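Local coordinates for putative protease (Parabacteroides distasonis ATCC 8503, PDB 3KD4), which is of unknown function but may act as an exported protease, an assignment that remains tentative, at residues P369-E374 with L422-V427; F417-L422 with I472-Q477. One frame throughout, in Å; residues are numbered along the deposited sequence.

Contact 1: residues P369-E374 with L422-V427; sequences PIQIKE and LIREEV
Arg424 O receives the shortest polar bond between the strands, from Ile372 N at 2.7 Å and nearly straight (172° at the hydrogen), while the CA-H of Gln371 leans on the same oxygen. The bonds step evenly along the pair: Arg424 N gives to Ile370 O (2.8 Å), Glu426 N to Ile372 O and Glu374 N to Glu426 O. At the entry, Ile370 N gives to Leu422 O at 3.0 Å, and the side chains of Pro369 and Leu422 touch through their CB atoms. Alternating donation by residues two apart on each strand, with nearly parallel axes 4.6 Å apart, is the parallel pattern. Strand 370-380 is an outermost strand of a mixed five-stranded sheet within this chain, beside strand 423-433, whose other neighbour, 465-474, runs antiparallel. The two faces differ chemically. On one, Gln371 lies alongside Arg424: its chain bends at chi2 (-74°), bringing the amide against the arginine's CB and CD, and OE1 accepts NH1 at 3.0 Å in the carbonyl plane, on a lone pair. Arg424 has two deposited conformers, so this bond belongs to one of them. Further along, Lys373 NZ makes a salt bridge with Glu426 OE1 at 3.1 Å, weak as a hydrogen bond, and a water also bonds that oxygen weakly. The opposite face is mainly apolar. Ile372 CD1 packs on Ile423 CD1 at 3.7 Å; Ile423 CG1, anti to its own nitrogen (chi1 -162°), carries that methyl toward the neighbouring strand. Ile372 CD1 also touches OE2 of the buried Glu425, whose oxygen is satisfied by Ile401 N. Trp494 of helix 481-495 packs on Glu425 and Val427.

Contact 2: residues F417-L422 with I472-Q477; sequences FELPSL and IELNKQ
A short two-stranded antiparallel pairing, 417-418 with 478-479, is extended here by one backbone bond, and the chain then turns to meet the end of strand 465-474. Leu419 N donates to Gln477 O at 2.9 Å, with 164° at the hydrogen. The CA-H of Glu418 leans on the same oxygen at 3.3 Å; the carboxylate of Glu418 itself leads elsewhere, to the Gln478 amide, Arg349 (a salt bridge) and the backbone N of Lys195. The rest is packing of Leu419 and Leu422 on Leu474, the 475-476 backbone and Gln477 CG. Leu419 crosses Leu474 at about a right angle, CD1 meeting CD1 at 3.7 Å, and Leu490 of helix 481-495 also packs on Leu474. In Leu422, chi1 (-57°) puts CG anti to the carbonyl carbon, and with chi2 near 180° CD2 faces the turn: it lies 3.3 Å from Lys476 N and 3.6 Å from Gln477 CG, while its CB rests on Leu474 O. Shortening Leu422 to an alanine is likely to open a gap beside the 475-476 peptide and leave Gln477 CG without its apolar neighbour. Lys476 O, buried with no polar partner in the model, has the methyl CD1 of Leu419 against it at 3.5 Å.

In the fold
Contacts 1 and 2 share Leu422 and meet at strand 423-433, their centres 11 Å apart. Contact 1 joins a margin strand of the five-stranded sheet to its inner neighbour; contact 2 joins the loop leading into that neighbour to the turn leaving strand 465-474. The sheet itself connects them, through probable hydrogen bonds of Glu425 N with Ile472 O and Leu474 N with Ile423 O. Both are partly buried, but contact 1 is largely backbone bonding, with a polar face at the surface and a mainly apolar one inward. Contact 2 has a single backbone bond and depends on leucine packing against the turn and Gln477; half of its eight touching residues are buried, against three of twelve in contact 1.

Contact 1: residues P369-E374 with L422-V427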
# COMPACT_ATOMS: atom_id res chain seq x y z
N PRO A 369 -17.02 -2.60 -9.76
CA PRO A 369 -16.39 -1.64 -10.67
C PRO A 369 -16.60 -0.19 -10.29
O PRO A 369 -17.68 0.19 -9.85
CB PRO A 369 -17.09 -1.90 -12.01
CG PRO A 369 -17.70 -3.25 -11.88
CD PRO A 369 -18.00 -3.46 -10.44
N ILE A 370 -15.57 0.62 -10.46
CA ILE A 370 -15.73 2.07 -10.40
C ILE A 370 -16.46 2.45 -11.68
O ILE A 370 -16.18 1.90 -12.77
CB ILE A 370 -14.38 2.79 -10.35
CG1 ILE A 370 -13.70 2.53 -9.00
CG2 ILE A 370 -14.52 4.31 -10.59
CD1 ILE A 370 -14.47 3.09 -7.79
N GLN A 371 -17.39 3.37 -11.55
CA GLN A 371 -18.22 3.80 -12.67
C GLN A 371 -17.87 5.22 -12.98
O GLN A 371 -18.01 6.06 -12.09
CB GLN A 371 -19.69 3.77 -12.29
CG GLN A 371 -20.25 2.40 -12.02
CD GLN A 371 -20.46 1.59 -13.27
OE1 GLN A 371 -20.43 2.10 -14.40
NE2 GLN A 371 -20.70 0.30 -13.07
N ILE A 372 -17.43 5.50 -14.21
CA ILE A 372 -17.15 6.87 -14.65
C ILE A 372 -18.06 7.26 -15.83
O ILE A 372 -18.24 6.52 -16.80
CB ILE A 372 -15.66 7.07 -14.96
CG1 ILE A 372 -14.88 7.07 -13.63
CG2 ILE A 372 -15.40 8.43 -15.66
CD1 ILE A 372 -13.55 6.63 -13.79
N LYS A 373 -18.68 8.42 -15.71
CA LYS A 373 -19.55 8.92 -16.77
C LYS A 373 -19.32 10.41 -16.86
O LYS A 373 -19.57 11.13 -15.91
CB LYS A 373 -21.01 8.61 -16.46
CG LYS A 373 -21.98 9.05 -17.57
CD LYS A 373 -23.35 8.40 -17.35
CE LYS A 373 -24.32 8.72 -18.50
NZ LYS A 373 -25.14 7.50 -18.84
N GLU A 374 -18.76 10.84 -17.99
CA GLU A 374 -18.45 12.24 -18.20
C GLU A 374 -18.86 12.73 -19.58
O GLU A 374 -19.08 11.93 -20.51
CB GLU A 374 -16.98 12.49 -17.99
CG GLU A 374 -16.52 12.20 -16.56
CD GLU A 374 -15.21 12.90 -16.23
OE1 GLU A 374 -14.82 13.85 -16.96
OE2 GLU A 374 -14.58 12.49 -15.24
N LEU A 422 -11.73 -2.87 -10.93
CA LEU A 422 -12.54 -3.03 -12.13
C LEU A 422 -13.08 -1.64 -12.46
O LEU A 422 -13.15 -0.76 -11.58
CB LEU A 422 -13.67 -4.01 -11.94
CG LEU A 422 -13.23 -5.40 -11.49
CD1 LEU A 422 -14.48 -6.31 -11.38
CD2 LEU A 422 -12.20 -5.99 -12.42
N ILE A 423 -13.45 -1.42 -13.72
CA ILE A 423 -13.89 -0.10 -14.10
C ILE A 423 -14.82 -0.17 -15.31
O ILE A 423 -14.74 -1.11 -16.15
CB ILE A 423 -12.66 0.81 -14.39
CG1 ILE A 423 -13.07 2.29 -14.35
CG2 ILE A 423 -12.00 0.40 -15.75
CD1 ILE A 423 -12.05 3.21 -13.72
N ARG A 424 -15.70 0.82 -15.35
CA ARG A 424 -16.57 1.05 -16.48
C ARG A 424 -16.63 2.54 -16.71
O ARG A 424 -17.01 3.31 -15.79
CB ARG A 424 -17.98 0.54 -16.22
CG ARG A 424 -18.08 -0.91 -15.84
CD ARG A 424 -19.51 -1.27 -15.42
NE ARG A 424 -20.41 -1.65 -16.51
CZ ARG A 424 -21.15 -0.79 -17.19
NH1 ARG A 424 -21.08 0.49 -16.90
NH2 ARG A 424 -21.95 -1.23 -18.16
N GLU A 425 -16.27 2.98 -17.92
CA GLU A 425 -16.28 4.41 -18.22
C GLU A 425 -17.04 4.72 -19.50
O GLU A 425 -16.97 3.96 -20.47
CB GLU A 425 -14.86 4.96 -18.36
CG GLU A 425 -13.89 4.42 -17.38
CD GLU A 425 -12.61 5.20 -17.30
OE1 GLU A 425 -12.44 6.21 -18.03
OE2 GLU A 425 -11.75 4.78 -16.48
N GLU A 426 -17.77 5.83 -19.48
CA GLU A 426 -18.40 6.35 -20.67
C GLU A 426 -18.11 7.84 -20.77
O GLU A 426 -18.37 8.58 -19.81
CB GLU A 426 -19.89 6.13 -20.63
CG GLU A 426 -20.61 6.79 -21.79
CD GLU A 426 -22.11 6.71 -21.66
OE1 GLU A 426 -22.65 7.26 -20.67
OE2 GLU A 426 -22.73 6.06 -22.52
N VAL A 427 -17.57 8.26 -21.91
CA VAL A 427 -17.30 9.67 -22.14
C VAL A 427 -18.03 10.09 -23.42
O VAL A 427 -17.82 9.49 -24.48
CB VAL A 427 -15.79 9.98 -22.27
CG1 VAL A 427 -15.56 11.51 -22.43
CG2 VAL A 427 -15.02 9.43 -21.06
O HOH W 1 -21.19 9.90 -21.11

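Contact 2: residues F417-L422 with I472-Q477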
# COMPACT_ATOMS: atom_id res chain seq x y z
N PHE A 417 -0.01 -8.98 -13.81
CA PHE A 417 -0.42 -7.62 -14.06
C PHE A 417 -1.71 -7.35 -13.28
O PHE A 417 -2.65 -8.13 -13.38
CB PHE A 417 -0.67 -7.50 -15.56
CG PHE A 417 -1.07 -6.14 -15.99
CD1 PHE A 417 -0.21 -5.08 -15.82
CD2 PHE A 417 -2.29 -5.92 -16.58
CE1 PHE A 417 -0.58 -3.81 -16.23
CE2 PHE A 417 -2.66 -4.62 -17.01
CZ PHE A 417 -1.80 -3.58 -16.81
N GLU A 418 -1.76 -6.28 -12.50
CA GLU A 418 -2.93 -6.00 -11.65
C GLU A 418 -3.44 -4.61 -11.83
O GLU A 418 -2.67 -3.66 -11.81
CB GLU A 418 -2.54 -6.19 -10.15
CG GLU A 418 -3.71 -6.14 -9.16
CD GLU A 418 -3.26 -6.44 -7.75
OE1 GLU A 418 -3.34 -7.61 -7.38
OE2 GLU A 418 -2.80 -5.53 -7.04
N LEU A 419 -4.75 -4.48 -11.97
CA LEU A 419 -5.40 -3.18 -12.09
C LEU A 419 -5.82 -2.68 -10.72
O LEU A 419 -6.11 -3.47 -9.83
CB LEU A 419 -6.65 -3.32 -12.95
CG LEU A 419 -6.51 -3.96 -14.33
CD1 LEU A 419 -7.89 -3.89 -14.98
CD2 LEU A 419 -5.47 -3.21 -15.17
N PRO A 420 -5.87 -1.35 -10.53
CA PRO A 420 -6.29 -0.81 -9.24
C PRO A 420 -7.73 -1.22 -8.87
O PRO A 420 -8.03 -1.44 -7.70
CB PRO A 420 -6.20 0.71 -9.43
CG PRO A 420 -5.38 0.92 -10.62
CD PRO A 420 -5.50 -0.28 -11.48
N SER A 421 -8.59 -1.35 -9.88
CA SER A 421 -10.00 -1.74 -9.69
C SER A 421 -10.57 -2.24 -10.99
O SER A 421 -9.99 -2.03 -12.05
CB SER A 421 -10.85 -0.56 -9.23
OG SER A 421 -11.09 0.36 -10.30
N LEU A 422 -11.73 -2.87 -10.93
CA LEU A 422 -12.54 -3.03 -12.13
C LEU A 422 -13.08 -1.64 -12.46
O LEU A 422 -13.15 -0.76 -11.58
CB LEU A 422 -13.67 -4.01 -11.94
CG LEU A 422 -13.23 -5.40 -11.49
CD1 LEU A 422 -14.48 -6.31 -11.38
CD2 LEU A 422 -12.20 -5.99 -12.42
N ILE A 472 -15.29 2.06 -22.09
CA ILE A 472 -14.39 0.96 -21.74
C ILE A 472 -14.94 0.22 -20.54
O ILE A 472 -15.45 0.86 -19.63
CB ILE A 472 -12.95 1.43 -21.50
CG1 ILE A 472 -12.05 0.22 -21.12
CG2 ILE A 472 -12.85 2.60 -20.46
CD1 ILE A 472 -10.56 0.54 -21.14
N GLU A 473 -14.87 -1.11 -20.55
CA GLU A 473 -15.12 -1.88 -19.34
C GLU A 473 -13.99 -2.88 -19.17
O GLU A 473 -13.55 -3.50 -20.15
CB GLU A 473 -16.46 -2.60 -19.39
CG GLU A 473 -16.57 -3.59 -20.52
CD GLU A 473 -17.92 -4.31 -20.57
OE1 GLU A 473 -18.97 -3.67 -20.32
OE2 GLU A 473 -17.91 -5.53 -20.88
N LEU A 474 -13.47 -2.97 -17.95
CA LEU A 474 -12.49 -3.95 -17.62
C LEU A 474 -13.07 -4.77 -16.47
O LEU A 474 -13.43 -4.23 -15.41
CB LEU A 474 -11.15 -3.28 -17.28
CG LEU A 474 -10.43 -2.48 -18.36
CD1 LEU A 474 -9.12 -1.84 -17.79
CD2 LEU A 474 -10.09 -3.32 -19.61
N ASN A 475 -13.20 -6.08 -16.69
CA ASN A 475 -13.96 -6.97 -15.81
C ASN A 475 -13.15 -8.01 -15.05
O ASN A 475 -13.70 -8.89 -14.46
CB ASN A 475 -15.03 -7.68 -16.61
CG ASN A 475 -15.93 -6.72 -17.37
OD1 ASN A 475 -16.43 -5.73 -16.80
ND2 ASN A 475 -16.16 -7.01 -18.66
N LYS A 476 -11.83 -7.91 -15.07
CA LYS A 476 -10.96 -8.83 -14.32
C LYS A 476 -9.83 -7.94 -13.78
O LYS A 476 -9.47 -6.95 -14.40
CB LYS A 476 -10.43 -9.92 -15.26
CG LYS A 476 -9.54 -10.96 -14.64
CD LYS A 476 -9.28 -12.09 -15.65
CE LYS A 476 -8.15 -13.06 -15.27
NZ LYS A 476 -8.11 -13.43 -13.82
N GLN A 477 -9.30 -8.29 -12.61
CA GLN A 477 -8.29 -7.50 -11.93
C GLN A 477 -6.85 -7.95 -12.15
O GLN A 477 -5.96 -7.13 -12.15
CB GLN A 477 -8.52 -7.59 -10.43
CG GLN A 477 -9.66 -6.82 -9.94
CD GLN A 477 -9.99 -7.14 -8.53
OE1 GLN A 477 -9.76 -6.29 -7.66
NE2 GLN A 477 -10.50 -8.38 -8.27